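Local coordinates for protein nucleoporin 53 (Pichia guilliermondii, PDB 3P3D) that probably serves as a structural component of the nuclear pore complex, this chain being its RNA-recognition-motif domain, a family also linked to nucleic acid and phospholipid binding, at residues 25-30 against 89-94. Numbering follows the deposited sequence.
Sequences AYFQEF and VLLGVI
Phe27 of helix 20-27 reaches across to the methyl groups of Leu91 and Val93 on strand 89-95. The far rim of its ring does the touching: CE1 lies 3.7 Å from Leu91 CD1, which comes in near the ring plane at the edge, while CZ is 3.6 Å from Val93 CG2, which approaches obliquely. Leu91 meets the phenylalanine nearly head-on, its branched end pointing back at the ring, whereas Val93 runs alongside, pointing the other way. Phenylalanine suits this place because the backbones stand well apart, 10.3 Å between the CA atoms of Phe27 and Val93, and a long, flat, apolar group can bridge that gap. Leucine and valine suit the strand because their branched methyl groups are apolar and can lie against the ring rim. In Val93, CG2 lies anti to the carbonyl carbon and CG1 anti to the backbone N (chi1 -171°), a setting that turns CG2 to the ring. One face of the Phe27 ring is met by Tyr26, whose CE2 stands 4.2 Å above the plane, displaced from the ring centre. A leucine in place of Phe27 would probably fall short of Val93 CG2 and leave a gap between helix and strand. All three touching residues are buried, in contrast to the outer sides of both segments: Glu29, Leu90 and Ile94 are exposed and add nothing to the contact. The strand is interrupted at Leu91, yet Leu91 and Val93 both start toward the helix. The contact thus belongs to the core of an RRM fold, where helices 20-27 and 72-79 pack on one face of the antiparallel sheet: Ile10 and Val12 of the adjacent strand 9-13 also touch Phe27, and helix 72-79 adds Ala78 against Phe27 and Leu79 against Val93.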
loop_
_atom_site.group_PDB
_atom_site.type_symbol
_atom_site.label_atom_id
_atom_site.label_comp_id
_atom_site.label_asym_id
_atom_site.label_seq_id
_atom_site.Cartn_x
_atom_site.Cartn_y
_atom_site.Cartn_z
ATOM N N ALA A 25 7.706 -0.999 1.906
ATOM C CA ALA A 25 8.676 -2.078 1.852
ATOM C C ALA A 25 8.086 -3.386 2.350
ATOM O O ALA A 25 8.264 -4.448 1.741
ATOM C CB ALA A 25 9.897 -1.715 2.666
ATOM N N TYR A 26 7.381 -3.316 3.468
ATOM C CA TYR A 26 6.755 -4.503 4.005
ATOM C C TYR A 26 5.782 -5.076 2.970
ATOM O O TYR A 26 5.777 -6.283 2.731
ATOM C CB TYR A 26 6.063 -4.173 5.329
ATOM C CG TYR A 26 5.213 -5.282 5.894
ATOM C CD1 TYR A 26 5.791 -6.379 6.541
ATOM C CD2 TYR A 26 3.840 -5.225 5.796
ATOM C CE1 TYR A 26 4.999 -7.400 7.072
ATOM C CE2 TYR A 26 3.043 -6.221 6.319
ATOM C CZ TYR A 26 3.616 -7.295 6.957
ATOM O OH TYR A 26 2.786 -8.267 7.461
ATOM N N PHE A 27 4.992 -4.218 2.315
ATOM C CA PHE A 27 3.977 -4.747 1.395
ATOM C C PHE A 27 4.523 -5.375 0.099
ATOM O O PHE A 27 3.788 -6.082 -0.599
ATOM C CB PHE A 27 2.885 -3.724 1.133
ATOM C CG PHE A 27 1.860 -3.708 2.215
ATOM C CD1 PHE A 27 2.079 -2.981 3.376
ATOM C CD2 PHE A 27 0.725 -4.478 2.116
ATOM C CE1 PHE A 27 1.185 -3.009 4.410
ATOM C CE2 PHE A 27 -0.174 -4.516 3.148
ATOM C CZ PHE A 27 0.051 -3.774 4.300
ATOM N N GLN A 28 5.809 -5.166 -0.191
ATOM C CA GLN A 28 6.454 -5.886 -1.279
ATOM C C GLN A 28 6.544 -7.392 -1.028
ATOM O O GLN A 28 6.647 -8.181 -1.958
ATOM C CB GLN A 28 7.849 -5.311 -1.556
ATOM C CG GLN A 28 8.619 -6.049 -2.641
ATOM C CD GLN A 28 9.910 -5.324 -3.025
ATOM O OE1 GLN A 28 10.863 -5.291 -2.252
ATOM N NE2 GLN A 28 9.938 -4.752 -4.224
ATOM N N GLU A 29 6.473 -7.794 0.224
ATOM C CA GLU A 29 6.472 -9.213 0.567
ATOM C C GLU A 29 5.295 -9.987 -0.036
ATOM O O GLU A 29 5.333 -11.209 -0.082
ATOM C CB GLU A 29 6.450 -9.381 2.092
ATOM C CG GLU A 29 7.751 -8.920 2.781
ATOM C CD GLU A 29 7.740 -9.119 4.297
ATOM O OE1 GLU A 29 6.961 -9.973 4.810
ATOM O OE2 GLU A 29 8.521 -8.399 4.966
ATOM N N PHE A 30 4.245 -9.281 -0.472
ATOM C CA PHE A 30 3.061 -9.935 -1.028
ATOM C C PHE A 30 3.099 -10.083 -2.546
ATOM O O PHE A 30 2.348 -10.881 -3.133
ATOM C CB PHE A 30 1.807 -9.193 -0.553
ATOM C CG PHE A 30 1.754 -9.085 0.930
ATOM C CD1 PHE A 30 1.756 -10.240 1.697
ATOM C CD2 PHE A 30 1.800 -7.856 1.561
ATOM C CE1 PHE A 30 1.769 -10.180 3.072
ATOM C CE2 PHE A 30 1.821 -7.779 2.933
ATOM C CZ PHE A 30 1.819 -8.950 3.695
ATOM N N VAL A 89 1.839 0.359 15.389
ATOM C CA VAL A 89 0.615 1.011 14.883
ATOM C C VAL A 89 -0.235 -0.026 14.181
ATOM O O VAL A 89 0.273 -1.033 13.683
ATOM C CB VAL A 89 0.896 2.173 13.872
ATOM C CG1 VAL A 89 1.965 3.129 14.386
ATOM C CG2 VAL A 89 1.316 1.616 12.549
ATOM N N LEU A 90 -1.536 0.223 14.135
ATOM C CA LEU A 90 -2.432 -0.640 13.379
ATOM C C LEU A 90 -2.425 -0.221 11.910
ATOM O O LEU A 90 -2.565 0.968 11.597
ATOM C CB LEU A 90 -3.849 -0.573 13.942
ATOM C CG LEU A 90 -4.062 -1.266 15.287
ATOM C CD1 LEU A 90 -5.329 -0.738 15.897
ATOM C CD2 LEU A 90 -4.111 -2.789 15.111
ATOM N N LEU A 91 -2.248 -1.197 11.018
ATOM C CA LEU A 91 -2.375 -0.941 9.592
ATOM C C LEU A 91 -3.747 -1.322 9.082
ATOM O O LEU A 91 -4.307 -2.352 9.464
ATOM C CB LEU A 91 -1.333 -1.708 8.786
ATOM C CG LEU A 91 0.118 -1.317 9.022
ATOM C CD1 LEU A 91 0.994 -1.978 7.970
ATOM C CD2 LEU A 91 0.298 0.185 9.018
ATOM N N GLY A 92 -4.274 -0.488 8.201
ATOM C CA GLY A 92 -5.481 -0.833 7.441
ATOM C C GLY A 92 -5.162 -1.215 6.011
ATOM O O GLY A 92 -4.274 -0.638 5.381
ATOM N N VAL A 93 -5.869 -2.209 5.498
ATOM C CA VAL A 93 -5.725 -2.595 4.106
ATOM C C VAL A 93 -7.102 -2.871 3.578
ATOM O O VAL A 93 -7.849 -3.648 4.173
ATOM C CB VAL A 93 -4.826 -3.837 3.893
ATOM C CG1 VAL A 93 -4.538 -4.050 2.398
ATOM C CG2 VAL A 93 -3.523 -3.696 4.635
ATOM N N ILE A 94 -7.446 -2.208 2.471
ATOM C CA ILE A 94 -8.726 -2.449 1.784
ATOM C C ILE A 94 -8.481 -2.460 0.297
ATOM O O ILE A 94 -7.483 -1.896 -0.153
ATOM C CB ILE A 94 -9.819 -1.367 2.107
ATOM C CG1 ILE A 94 -9.324 0.058 1.840
ATOM C CG2 ILE A 94 -10.275 -1.462 3.537
ATOM C CD1 ILE A 94 -10.461 1.080 1.784
#